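PDB 2P4H: vestitone reductase from Medicago sativa, which catalyses the stereospecific, NADPH-dependent reduction of (3R)-vestitone to the isoflavanol DMI, the penultimate step in the biosynthesis of the defence compound medicarpin. Local coordinates for residues G218-H223 and V254-M259; M259-S264 and L273-L278; G14-K19 and H226-A231. One frame throughout, in Å; residues are numbered along the deposited sequence.

Contact 1: G218-H223 and V254-M259; sequences GVTRFH and VPIEEM
Phe222 and Met259 meet at about a right angle, the methionine laying its terminal methyl over one face of the phenyl ring. Met259 CE sits 4.0 Å from the centroid of the Phe222 ring, 23° off the normal and shifted toward the CD2-CE2 rim, a CH-pi contact; SD lies farther out and oblique, which makes the pair a Met-aromatic contact as well. Met259 runs extended from the backbone as far as SD and then bends (chi3 -100°), and this bend turns CE onto the ring. The opposite face is covered by Val219 of the phenylalanine's own segment, whose CG1 stands 3.5 Å above the ring plane over its centre. With the ring clamped between methyls, Val254 O lies at its edge, in plane, 3.7 Å from Phe222 CD2. Replacing Phe222 by an alanine would probably open a gap between Val219 CG1 and Met259 CE and leave both methyls without the surface they pack on. The backbone fixes this register: Phe222 and Val254 form an antiparallel hydrogen-bonded pair, with a nearly straight bond from Phe222 N to Val254 O (2.9 Å, 173°). Thr220 O accepts from Ile256 N, in the first turn of the helix, at 2.8 Å, while Arg221 CG passes alongside Pro255, the N-cap residue. Strand 219-226 thus pairs with strand 252-255 just where the chain enters helix 256-266. Phe189 meets the Phe222 ring edge-to-face, Leu209 of helix 208-211 touches Ile256 and Met259, and Phe309 of helix 305-319 also packs on Met259.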
ATOM      1  N   GLY A 218       5.693 -12.223 -15.291  1.00 15.69           N
ATOM      2  CA  GLY A 218       5.647 -10.942 -15.975  1.00 15.49           C
ATOM      3  C   GLY A 218       6.781 -10.099 -15.429  1.00 15.49           C
ATOM      4  O   GLY A 218       7.748  -9.808 -16.130  1.00 17.14           O
ATOM      5  N   VAL A 219       6.665  -9.715 -14.163  1.00 14.05           N
ATOM      6  CA  VAL A 219       7.696  -8.931 -13.497  1.00 13.87           C
ATOM      7  C   VAL A 219       8.885  -9.841 -13.168  1.00 12.48           C
ATOM      8  O   VAL A 219       8.704 -10.949 -12.648  1.00 12.84           O
ATOM      9  CB  VAL A 219       7.141  -8.315 -12.195  1.00 13.20           C
ATOM     10  CG1 VAL A 219       8.267  -7.719 -11.367  1.00 13.88           C
ATOM     11  CG2 VAL A 219       6.108  -7.248 -12.534  1.00 14.58           C
ATOM     12  N   THR A 220      10.094  -9.382 -13.487  1.00 11.94           N
ATOM     13  CA  THR A 220      11.297 -10.160 -13.219  1.00 12.90           C
ATOM     14  C   THR A 220      12.239  -9.518 -12.195  1.00 11.92           C
ATOM     15  O   THR A 220      13.295 -10.060 -11.886  1.00 12.37           O
ATOM     16  CB  THR A 220      12.047 -10.479 -14.521  1.00 13.86           C
ATOM     17  OG1 THR A 220      12.195  -9.283 -15.293  1.00 15.56           O
ATOM     18  CG2 THR A 220      11.274 -11.524 -15.326  1.00 15.89           C
ATOM     19  N   ARG A 221      11.867  -8.341 -11.701  1.00 11.83           N
ATOM     20  CA  ARG A 221      12.605  -7.680 -10.626  1.00 11.64           C
ATOM     21  C   ARG A 221      11.527  -6.911  -9.888  1.00 11.63           C
ATOM     22  O   ARG A 221      10.892  -6.011 -10.442  1.00 12.00           O
ATOM     23  CB  ARG A 221      13.704  -6.735 -11.112  1.00 12.46           C
ATOM     24  CG  ARG A 221      14.535  -6.210  -9.934  1.00 14.00           C
ATOM     25  CD  ARG A 221      15.764  -5.453 -10.388  1.00 17.57           C
ATOM     26  NE  ARG A 221      15.401  -4.243 -11.116  1.00 18.83           N
ATOM     27  CZ  ARG A 221      16.192  -3.633 -11.993  1.00 23.54           C
ATOM     28  NH1 ARG A 221      17.397  -4.123 -12.256  1.00 25.86           N
ATOM     29  NH2 ARG A 221      15.777  -2.535 -12.608  1.00 24.56           N
ATOM     30  N   PHE A 222      11.324  -7.290  -8.632  1.00 11.16           N
ATOM     31  CA  PHE A 222      10.271  -6.732  -7.793  1.00 10.69           C
ATOM     32  C   PHE A 222      10.698  -5.750  -6.712  1.00 11.04           C
ATOM     33  O   PHE A 222      11.603  -6.060  -5.931  1.00 11.44           O
ATOM     34  CB  PHE A 222       9.552  -7.866  -7.036  1.00 11.41           C
ATOM     35  CG  PHE A 222       8.943  -8.935  -7.906  1.00 12.35           C
ATOM     36  CD1 PHE A 222       7.563  -9.023  -8.035  1.00 11.64           C
ATOM     37  CD2 PHE A 222       9.736  -9.892  -8.536  1.00 12.93           C
ATOM     38  CE1 PHE A 222       6.974 -10.050  -8.773  1.00 12.20           C
ATOM     39  CE2 PHE A 222       9.151 -10.928  -9.280  1.00 12.60           C
ATOM     40  CZ  PHE A 222       7.767 -10.999  -9.392  1.00 13.25           C
ATOM     41  N   HIS A 223      10.070  -4.574  -6.658  1.00 10.81           N
ATOM     42  CA  HIS A 223      10.331  -3.689  -5.527  1.00 10.72           C
ATOM     43  C   HIS A 223       9.287  -4.207  -4.523  1.00 11.00           C
ATOM     44  O   HIS A 223       8.133  -4.470  -4.889  1.00 10.57           O
ATOM     45  CB  HIS A 223      10.178  -2.178  -5.846  1.00  9.86           C
ATOM     46  CG  HIS A 223       9.132  -1.823  -6.862  1.00 10.18           C
ATOM     47  ND1 HIS A 223       9.378  -0.905  -7.862  1.00 11.54           N
ATOM     48  CD2 HIS A 223       7.819  -2.142  -6.962  1.00 11.42           C
ATOM     49  CE1 HIS A 223       8.263  -0.670  -8.530  1.00 10.77           C
ATOM     50  NE2 HIS A 223       7.301  -1.408  -8.004  1.00 12.30           N
ATOM     51  N   VAL A 254      14.166  -7.021  -5.497  1.00 12.47           N
ATOM     52  CA  VAL A 254      14.419  -8.443  -5.669  1.00 12.31           C
ATOM     53  C   VAL A 254      14.341  -9.047  -7.062  1.00 11.58           C
ATOM     54  O   VAL A 254      13.250  -9.232  -7.608  1.00 11.64           O
ATOM     55  CB  VAL A 254      13.435  -9.232  -4.766  1.00 12.58           C
ATOM     56  CG1 VAL A 254      13.826 -10.697  -4.704  1.00 14.45           C
ATOM     57  CG2 VAL A 254      13.393  -8.605  -3.371  1.00 14.90           C
ATOM     58  N   PRO A 255      15.498  -9.372  -7.655  1.00 11.86           N
ATOM     59  CA  PRO A 255      15.485  -9.976  -8.989  1.00 13.14           C
ATOM     60  C   PRO A 255      14.849 -11.357  -8.846  1.00 11.72           C
ATOM     61  O   PRO A 255      15.017 -12.017  -7.819  1.00 11.91           O
ATOM     62  CB  PRO A 255      16.967 -10.070  -9.344  1.00 12.97           C
ATOM     63  CG  PRO A 255      17.573  -8.917  -8.597  1.00 12.87           C
ATOM     64  CD  PRO A 255      16.868  -8.993  -7.260  1.00 13.28           C
ATOM     65  N   ILE A 256      14.130 -11.804  -9.867  1.00 11.93           N
ATOM     66  CA  ILE A 256      13.481 -13.105  -9.790  1.00 12.18           C
ATOM     67  C   ILE A 256      14.499 -14.241  -9.601  1.00 11.66           C
ATOM     68  O   ILE A 256      14.179 -15.281  -9.022  1.00 12.22           O
ATOM     69  CB  ILE A 256      12.588 -13.337 -11.045  1.00 11.94           C
ATOM     70  CG1 ILE A 256      11.630 -14.502 -10.797  1.00 13.55           C
ATOM     71  CG2 ILE A 256      13.447 -13.565 -12.275  1.00 13.54           C
ATOM     72  CD1 ILE A 256      10.488 -14.561 -11.800  1.00 14.98           C
ATOM     73  N   GLU A 257      15.727 -14.033 -10.071  1.00 12.38           N
ATOM     74  CA  GLU A 257      16.778 -15.037  -9.922  1.00 12.31           C
ATOM     75  C   GLU A 257      17.169 -15.185  -8.451  1.00 12.93           C
ATOM     76  O   GLU A 257      17.404 -16.296  -7.968  1.00 12.43           O
ATOM     77  CB  GLU A 257      18.010 -14.654 -10.748  1.00 14.25           C
ATOM     78  CG  GLU A 257      17.781 -14.619 -12.261  1.00 16.72           C
ATOM     79  CD  GLU A 257      17.193 -13.306 -12.766  1.00 18.67           C
ATOM     80  OE1 GLU A 257      16.993 -13.188 -13.994  1.00 21.33           O
ATOM     81  OE2 GLU A 257      16.933 -12.389 -11.955  1.00 15.81           O
ATOM     82  N   GLU A 258      17.250 -14.067  -7.737  1.00 13.50           N
ATOM     83  CA  GLU A 258      17.595 -14.115  -6.320  1.00 14.94           C
ATOM     84  C   GLU A 258      16.407 -14.684  -5.555  1.00 14.11           C
ATOM     85  O   GLU A 258      16.567 -15.382  -4.552  1.00 14.73           O
ATOM     86  CB  GLU A 258      17.966 -12.715  -5.818  1.00 15.20           C
ATOM     87  CG  GLU A 258      19.225 -12.180  -6.489  1.00 19.88           C
ATOM     88  CD  GLU A 258      19.675 -10.837  -5.949  1.00 22.03           C
ATOM     89  OE1 GLU A 258      20.605 -10.250  -6.543  1.00 26.68           O
ATOM     90  OE2 GLU A 258      19.114 -10.372  -4.937  1.00 23.74           O
ATOM     91  N   MET A 259      15.209 -14.389  -6.046  1.00 13.33           N
ATOM     92  CA  MET A 259      13.981 -14.898  -5.457  1.00 14.04           C
ATOM     93  C   MET A 259      14.033 -16.434  -5.524  1.00 12.87           C
ATOM     94  O   MET A 259      13.742 -17.127  -4.547  1.00 13.21           O
ATOM     95  CB  MET A 259      12.800 -14.355  -6.263  1.00 17.61           C
ATOM     96  CG  MET A 259      11.427 -14.782  -5.812  1.00 18.42           C
ATOM     97  SD  MET A 259      10.190 -14.092  -6.946  1.00 20.74           S
ATOM     98  CE  MET A 259       9.611 -12.670  -6.036  1.00 19.56           C
TER

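Contact 2: M259-S264 and L273-L278; sequences MSQLLS and LTVDEL
Ser260 reaches from helix 256-266 to the loop at Leu273 and makes the tight part of the contact. Its OG, anti to the backbone N (chi1 171°), donates to Leu273 O over 2.6 Å, a short bond lying in the carbonyl plane. On the inner side Leu278 CD1 comes to 3.7 Å from Ser260 CB, so the buried serine carries a methyl against its CB while its hydroxyl grips the loop. The same OG also receives a hydrogen bond from a water at 2.8 Å; that water in turn accepts from Val275 N, bridging helix and loop beside the direct bond. Toward solvent, in place of bonds, the two segments meet by van der Waals contact. Val275 CG2 lies 3.5 Å from Gln261 CG and is also near NE2, the two side chains crossing obliquely; this contact is made at the surface, and no direct hydrogen bond joins the pair. Ser264, one turn on from Ser260, turns back on its own helix: its OG donates to Ser260 O at 2.7 Å, from the face of that carbonyl opposite to the one used by Ser264 N. The loop is braced from within. Thr274 N donates to Glu277 OE1 on its anti lone pair at 2.9 Å, and Glu277 N returns a bond to Thr274 OG1 at 3.1 Å. The threonine hydroxyl, accepting in this way from the amide three residues on, makes an ST motif, here at the head of a single turn of helical backbone angles.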
ATOM      1  N   MET A 259      15.209 -14.389  -6.046  1.00 13.33           N
ATOM      2  CA  MET A 259      13.981 -14.898  -5.457  1.00 14.04           C
ATOM      3  C   MET A 259      14.033 -16.434  -5.524  1.00 12.87           C
ATOM      4  O   MET A 259      13.742 -17.127  -4.547  1.00 13.21           O
ATOM      5  CB  MET A 259      12.800 -14.355  -6.263  1.00 17.61           C
ATOM      6  CG  MET A 259      11.427 -14.782  -5.812  1.00 18.42           C
ATOM      7  SD  MET A 259      10.190 -14.092  -6.946  1.00 20.74           S
ATOM      8  CE  MET A 259       9.611 -12.670  -6.036  1.00 19.56           C
ATOM      9  N   SER A 260      14.418 -16.958  -6.683  1.00 12.10           N
ATOM     10  CA  SER A 260      14.525 -18.399  -6.875  1.00 12.66           C
ATOM     11  C   SER A 260      15.523 -19.031  -5.904  1.00 12.04           C
ATOM     12  O   SER A 260      15.251 -20.077  -5.313  1.00 12.96           O
ATOM     13  CB  SER A 260      14.955 -18.708  -8.307  1.00 12.73           C
ATOM     14  OG  SER A 260      15.269 -20.085  -8.447  1.00 13.57           O
ATOM     15  N   GLN A 261      16.686 -18.410  -5.746  1.00 11.55           N
ATOM     16  CA  GLN A 261      17.684 -18.965  -4.840  1.00 11.74           C
ATOM     17  C   GLN A 261      17.189 -18.992  -3.400  1.00 12.84           C
ATOM     18  O   GLN A 261      17.367 -19.985  -2.696  1.00 13.82           O
ATOM     19  CB  GLN A 261      18.996 -18.182  -4.941  1.00 11.75           C
ATOM     20  CG  GLN A 261      19.642 -18.296  -6.314  1.00 11.03           C
ATOM     21  CD  GLN A 261      21.024 -17.682  -6.377  1.00 11.41           C
ATOM     22  OE1 GLN A 261      21.258 -16.599  -5.842  1.00 12.65           O
ATOM     23  NE2 GLN A 261      21.944 -18.363  -7.050  1.00 11.87           N
ATOM     24  N   LEU A 262      16.550 -17.914  -2.963  1.00 12.50           N
ATOM     25  CA  LEU A 262      16.041 -17.847  -1.599  1.00 13.22           C
ATOM     26  C   LEU A 262      14.957 -18.891  -1.357  1.00 13.57           C
ATOM     27  O   LEU A 262      15.039 -19.677  -0.413  1.00 14.18           O
ATOM     28  CB  LEU A 262      15.482 -16.445  -1.312  1.00 15.48           C
ATOM     29  CG  LEU A 262      14.895 -16.152   0.079  1.00 18.31           C
ATOM     30  CD1 LEU A 262      14.716 -14.652   0.229  1.00 20.18           C
ATOM     31  CD2 LEU A 262      13.564 -16.858   0.276  1.00 22.26           C
ATOM     32  N   LEU A 263      13.940 -18.902  -2.210  1.00 13.20           N
ATOM     33  CA  LEU A 263      12.838 -19.839  -2.044  1.00 13.19           C
ATOM     34  C   LEU A 263      13.222 -21.305  -2.226  1.00 13.23           C
ATOM     35  O   LEU A 263      12.684 -22.180  -1.541  1.00 13.50           O
ATOM     36  CB  LEU A 263      11.695 -19.464  -2.992  1.00 13.98           C
ATOM     37  CG  LEU A 263      11.136 -18.051  -2.778  1.00 14.43           C
ATOM     38  CD1 LEU A 263      10.058 -17.765  -3.811  1.00 14.85           C
ATOM     39  CD2 LEU A 263      10.575 -17.921  -1.367  1.00 16.63           C
ATOM     40  N   SER A 264      14.153 -21.585  -3.134  1.00 13.76           N
ATOM     41  CA  SER A 264      14.571 -22.964  -3.363  1.00 13.90           C
ATOM     42  C   SER A 264      15.259 -23.540  -2.131  1.00 13.49           C
ATOM     43  O   SER A 264      15.068 -24.707  -1.790  1.00 14.39           O
ATOM     44  CB  SER A 264      15.523 -23.049  -4.559  1.00 14.33           C
ATOM     45  OG  SER A 264      14.865 -22.692  -5.762  1.00 15.54           O
ATOM     46  N   LEU A 273      11.349 -22.935 -10.191  1.00 13.96           N
ATOM     47  CA  LEU A 273      12.226 -22.731 -11.335  1.00 14.08           C
ATOM     48  C   LEU A 273      13.590 -22.304 -10.814  1.00 12.96           C
ATOM     49  O   LEU A 273      13.693 -21.410  -9.973  1.00 13.88           O
ATOM     50  CB  LEU A 273      11.670 -21.639 -12.250  1.00 14.85           C
ATOM     51  CG  LEU A 273      10.412 -21.996 -13.043  1.00 16.10           C
ATOM     52  CD1 LEU A 273       9.804 -20.741 -13.636  1.00 18.12           C
ATOM     53  CD2 LEU A 273      10.769 -22.991 -14.138  1.00 17.33           C
ATOM     54  N   THR A 274      14.636 -22.944 -11.319  1.00 13.01           N
ATOM     55  CA  THR A 274      15.995 -22.630 -10.903  1.00 12.35           C
ATOM     56  C   THR A 274      16.553 -21.430 -11.651  1.00 12.62           C
ATOM     57  O   THR A 274      15.996 -20.979 -12.656  1.00 12.53           O
ATOM     58  CB  THR A 274      16.943 -23.806 -11.180  1.00 13.21           C
ATOM     59  OG1 THR A 274      17.012 -24.028 -12.595  1.00 13.36           O
ATOM     60  CG2 THR A 274      16.451 -25.072 -10.491  1.00 14.51           C
ATOM     61  N   VAL A 275      17.675 -20.918 -11.160  1.00 11.55           N
ATOM     62  CA  VAL A 275      18.334 -19.806 -11.813  1.00 12.13           C
ATOM     63  C   VAL A 275      18.625 -20.204 -13.264  1.00 12.72           C
ATOM     64  O   VAL A 275      18.423 -19.411 -14.182  1.00 14.44           O
ATOM     65  CB  VAL A 275      19.645 -19.447 -11.071  1.00 11.58           C
ATOM     66  CG1 VAL A 275      20.560 -18.621 -11.962  1.00 13.26           C
ATOM     67  CG2 VAL A 275      19.310 -18.670  -9.798  1.00 12.00           C
ATOM     68  N   ASP A 276      19.081 -21.436 -13.480  1.00 12.53           N
ATOM     69  CA  ASP A 276      19.378 -21.869 -14.843  1.00 13.64           C
ATOM     70  C   ASP A 276      18.126 -21.878 -15.722  1.00 14.19           C
ATOM     71  O   ASP A 276      18.177 -21.467 -16.883  1.00 15.14           O
ATOM     72  CB  ASP A 276      20.022 -23.258 -14.846  1.00 14.63           C
ATOM     73  CG  ASP A 276      20.660 -23.593 -16.181  1.00 16.87           C
ATOM     74  OD1 ASP A 276      21.513 -22.807 -16.637  1.00 18.31           O
ATOM     75  OD2 ASP A 276      20.309 -24.633 -16.772  1.00 22.39           O
ATOM     76  N   GLU A 277      17.007 -22.337 -15.170  1.00 13.92           N
ATOM     77  CA  GLU A 277      15.759 -22.384 -15.925  1.00 14.45           C
ATOM     78  C   GLU A 277      15.226 -20.981 -16.197  1.00 16.39           C
ATOM     79  O   GLU A 277      14.442 -20.777 -17.128  1.00 18.04           O
ATOM     80  CB  GLU A 277      14.721 -23.219 -15.168  1.00 15.12           C
ATOM     81  CG  GLU A 277      15.105 -24.693 -15.069  1.00 16.64           C
ATOM     82  CD  GLU A 277      14.139 -25.515 -14.242  1.00 19.01           C
ATOM     83  OE1 GLU A 277      13.807 -25.103 -13.112  1.00 16.86           O
ATOM     84  OE2 GLU A 277      13.718 -26.589 -14.719  1.00 25.28           O
ATOM     85  N   LEU A 278      15.667 -20.012 -15.400  1.00 14.59           N
ATOM     86  CA  LEU A 278      15.233 -18.626 -15.560  1.00 16.32           C
ATOM     87  C   LEU A 278      16.164 -17.815 -16.459  1.00 18.03           C
ATOM     88  O   LEU A 278      15.936 -16.627 -16.675  1.00 19.87           O
ATOM     89  CB  LEU A 278      15.129 -17.942 -14.191  1.00 14.40           C
ATOM     90  CG  LEU A 278      13.993 -18.435 -13.293  1.00 13.83           C
ATOM     91  CD1 LEU A 278      14.195 -17.958 -11.862  1.00 15.59           C
ATOM     92  CD2 LEU A 278      12.664 -17.939 -13.860  1.00 15.57           C
TER
HETATM   93  O   HOH W   1      17.765 -21.391  -8.219  1.00 14.73           O

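Contact 3: G14-K19 and H226-A231; sequences GSWIIK and HVDDVA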
ATOM      1  N   GLY A  14      -5.686  -1.997   4.391  1.00 11.87           N
ATOM      2  CA  GLY A  14      -6.520  -1.381   5.403  1.00 12.29           C
ATOM      3  C   GLY A  14      -6.786  -2.271   6.602  1.00 11.21           C
ATOM      4  O   GLY A  14      -6.670  -1.825   7.746  1.00 12.58           O
ATOM      5  N   SER A  15      -7.141  -3.528   6.353  1.00 12.02           N
ATOM      6  CA  SER A  15      -7.427  -4.432   7.456  1.00 12.77           C
ATOM      7  C   SER A  15      -6.180  -4.726   8.283  1.00 12.88           C
ATOM      8  O   SER A  15      -6.262  -4.849   9.505  1.00 13.98           O
ATOM      9  CB  SER A  15      -8.067  -5.735   6.950  1.00 13.20           C
ATOM     10  OG  SER A  15      -7.229  -6.441   6.055  1.00 13.27           O
ATOM     11  N   TRP A  16      -5.021  -4.826   7.637  1.00 11.44           N
ATOM     12  CA  TRP A  16      -3.805  -5.091   8.395  1.00 11.55           C
ATOM     13  C   TRP A  16      -3.470  -3.884   9.264  1.00 11.62           C
ATOM     14  O   TRP A  16      -3.034  -4.029  10.407  1.00 12.15           O
ATOM     15  CB  TRP A  16      -2.621  -5.413   7.478  1.00 12.17           C
ATOM     16  CG  TRP A  16      -1.470  -5.930   8.279  1.00 11.86           C
ATOM     17  CD1 TRP A  16      -0.423  -5.209   8.781  1.00 11.15           C
ATOM     18  CD2 TRP A  16      -1.330  -7.256   8.800  1.00 11.64           C
ATOM     19  NE1 TRP A  16       0.356  -6.006   9.591  1.00 12.47           N
ATOM     20  CE2 TRP A  16      -0.182  -7.267   9.618  1.00 12.06           C
ATOM     21  CE3 TRP A  16      -2.073  -8.437   8.658  1.00 13.11           C
ATOM     22  CZ2 TRP A  16       0.245  -8.417  10.296  1.00 12.43           C
ATOM     23  CZ3 TRP A  16      -1.652  -9.577   9.330  1.00 14.66           C
ATOM     24  CH2 TRP A  16      -0.504  -9.558  10.138  1.00 13.86           C
ATOM     25  N   ILE A  17      -3.677  -2.688   8.722  1.00 11.93           N
ATOM     26  CA  ILE A  17      -3.412  -1.470   9.474  1.00 12.17           C
ATOM     27  C   ILE A  17      -4.355  -1.368  10.678  1.00 12.42           C
ATOM     28  O   ILE A  17      -3.945  -0.916  11.748  1.00 13.64           O
ATOM     29  CB  ILE A  17      -3.533  -0.227   8.557  1.00 12.86           C
ATOM     30  CG1 ILE A  17      -2.290  -0.147   7.663  1.00 13.67           C
ATOM     31  CG2 ILE A  17      -3.685   1.044   9.387  1.00 14.79           C
ATOM     32  CD1 ILE A  17      -2.286   1.022   6.692  1.00 15.01           C
ATOM     33  N   ILE A  18      -5.608  -1.792  10.516  1.00 12.67           N
ATOM     34  CA  ILE A  18      -6.551  -1.756  11.633  1.00 12.96           C
ATOM     35  C   ILE A  18      -6.049  -2.707  12.723  1.00 13.46           C
ATOM     36  O   ILE A  18      -6.046  -2.369  13.907  1.00 14.52           O
ATOM     37  CB  ILE A  18      -7.970  -2.173  11.184  1.00 13.23           C
ATOM     38  CG1 ILE A  18      -8.577  -1.062  10.319  1.00 13.85           C
ATOM     39  CG2 ILE A  18      -8.850  -2.465  12.400  1.00 14.50           C
ATOM     40  CD1 ILE A  18      -9.947  -1.374   9.776  1.00 15.35           C
ATOM     41  N   LYS A  19      -5.619  -3.895  12.309  1.00 14.35           N
ATOM     42  CA  LYS A  19      -5.086  -4.891  13.235  1.00 14.12           C
ATOM     43  C   LYS A  19      -3.922  -4.278  14.017  1.00 14.82           C
ATOM     44  O   LYS A  19      -3.865  -4.355  15.248  1.00 15.61           O
ATOM     45  CB  LYS A  19      -4.604  -6.111  12.442  1.00 14.30           C
ATOM     46  CG  LYS A  19      -3.860  -7.160  13.247  1.00 16.03           C
ATOM     47  CD  LYS A  19      -3.420  -8.300  12.338  1.00 16.95           C
ATOM     48  CE  LYS A  19      -2.603  -9.351  13.079  1.00 19.13           C
ATOM     49  NZ  LYS A  19      -1.295  -8.827  13.554  1.00 20.62           N
ATOM     50  N   HIS A 226       7.381  -5.384   3.455  1.00 10.25           N
ATOM     51  CA  HIS A 226       6.588  -6.242   4.334  1.00 10.25           C
ATOM     52  C   HIS A 226       5.378  -5.417   4.778  1.00 10.37           C
ATOM     53  O   HIS A 226       5.524  -4.268   5.200  1.00 10.53           O
ATOM     54  CB  HIS A 226       7.418  -6.657   5.554  1.00 11.03           C
ATOM     55  CG  HIS A 226       6.787  -7.736   6.380  1.00 10.72           C
ATOM     56  ND1 HIS A 226       5.575  -7.576   7.016  1.00 11.48           N
ATOM     57  CD2 HIS A 226       7.205  -8.990   6.673  1.00 11.81           C
ATOM     58  CE1 HIS A 226       5.273  -8.686   7.666  1.00 11.92           C
ATOM     59  NE2 HIS A 226       6.245  -9.560   7.474  1.00 11.54           N
ATOM     60  N   VAL A 227       4.187  -6.001   4.683  1.00 10.25           N
ATOM     61  CA  VAL A 227       2.973  -5.289   5.060  1.00 10.51           C
ATOM     62  C   VAL A 227       3.003  -4.720   6.480  1.00 10.60           C
ATOM     63  O   VAL A 227       2.477  -3.634   6.721  1.00 11.22           O
ATOM     64  CB  VAL A 227       1.716  -6.190   4.886  1.00 10.49           C
ATOM     65  CG1 VAL A 227       1.717  -7.316   5.906  1.00 11.72           C
ATOM     66  CG2 VAL A 227       0.450  -5.350   5.009  1.00 11.03           C
ATOM     67  N   ASP A 228       3.618  -5.429   7.424  1.00 10.28           N
ATOM     68  CA  ASP A 228       3.648  -4.898   8.781  1.00 10.90           C
ATOM     69  C   ASP A 228       4.600  -3.710   8.900  1.00 10.51           C
ATOM     70  O   ASP A 228       4.426  -2.860   9.779  1.00 11.78           O
ATOM     71  CB  ASP A 228       4.003  -5.982   9.802  1.00 12.37           C
ATOM     72  CG  ASP A 228       3.618  -5.582  11.215  1.00 13.24           C
ATOM     73  OD1 ASP A 228       2.452  -5.182  11.413  1.00 13.22           O
ATOM     74  OD2 ASP A 228       4.472  -5.659  12.125  1.00 15.52           O
ATOM     75  N   ASP A 229       5.613  -3.641   8.041  1.00 11.01           N
ATOM     76  CA  ASP A 229       6.486  -2.476   8.086  1.00 11.11           C
ATOM     77  C   ASP A 229       5.703  -1.284   7.529  1.00 10.96           C
ATOM     78  O   ASP A 229       5.937  -0.146   7.930  1.00 10.48           O
ATOM     79  CB  ASP A 229       7.779  -2.695   7.295  1.00 10.46           C
ATOM     80  CG  ASP A 229       8.895  -3.275   8.156  1.00 11.76           C
ATOM     81  OD1 ASP A 229       8.968  -2.910   9.351  1.00 12.33           O
ATOM     82  OD2 ASP A 229       9.705  -4.073   7.644  1.00 12.30           O
ATOM     83  N   VAL A 230       4.763  -1.537   6.617  1.00 10.98           N
ATOM     84  CA  VAL A 230       3.958  -0.440   6.087  1.00 10.16           C
ATOM     85  C   VAL A 230       3.075   0.095   7.216  1.00 10.47           C
ATOM     86  O   VAL A 230       2.917   1.306   7.366  1.00 10.97           O
ATOM     87  CB  VAL A 230       3.062  -0.887   4.909  1.00  9.36           C
ATOM     88  CG1 VAL A 230       2.175   0.274   4.469  1.00 11.25           C
ATOM     89  CG2 VAL A 230       3.923  -1.341   3.742  1.00 11.80           C
ATOM     90  N   ALA A 231       2.504  -0.807   8.013  1.00 11.11           N
ATOM     91  CA  ALA A 231       1.662  -0.388   9.131  1.00 11.60           C
ATOM     92  C   ALA A 231       2.528   0.375  10.132  1.00 11.50           C
ATOM     93  O   ALA A 231       2.123   1.415  10.651  1.00 12.32           O
ATOM     94  CB  ALA A 231       1.019  -1.605   9.799  1.00 12.46           C
TER
HETATM   95  O   HOH W   2       0.475  -6.555  13.125  1.00 25.89           O
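The Trp16 indole lies between an aliphatic chain and a valine: Lys19 CD, one turn along the same helix, stands 3.7 Å above one face near the rim, and Val227 CG1 covers the opposite face. This methyl is 4.0 Å from the centroid of the five-membered ring and only 2° off its normal, a CH-pi contact, while Val227 CG2 touches Trp16 CG nearby. At the ring edge, Trp16 NE1 donates to Asp228 OD1 over 2.9 Å, the oxygen staying close to the ring plane. The carboxylate stands almost perpendicular to the indole (86°) and is met on the anti side of OD1. Trp16 CG is anti to the backbone N, which carries the indole out to helix 227-239. A water donates to Asp228 OD1 and accepts from Lys19 NZ, linking two opposite charges that do not touch directly; Asp228 OD2 is hydrogen-bonded to Tyr303 OH. Farther along, Ala231 CB comes to 4.0 Å from Trp16 CD1 and also meets Ile17 CG1. His226, the N-cap residue, accepts from Asp228 N through ND1 at 2.9 Å, in its ring plane. The short helical segments cross at -62°, their axes 9.3 Å apart. Helix 12-23, whose first residues, Gly14 among them, belong to the glycine-rich motif predicted to bind NADP, is thereby packed against helix 227-239, directly after strand 219-226; Phe12 and Leu13 extend the packing on Val227, and Arg193 touches Trp16.

How the contacts relate
Contact 3 is the most central and most buried, its centre about 9 Å from the centre of the chain, and joins helix 12-23, at the predicted NADP site, to helix 227-239. Contacts 1 and 2 lie farther out, their centres about 19 and 27 Å from that point, and only contact 2 includes exposed residues among those that touch. They share helix 256-266 and Met259, and Val275 and Leu278 pack on carbonyls of its first turn. Strand 219-226 of contact 1 leads straight into helix 227-239 of contact 3. Strand pairing dominates contact 1, a serine-to-carbonyl bond and a water contact 2, and indole packing plus an indole N-H to carboxylate bond contact 3.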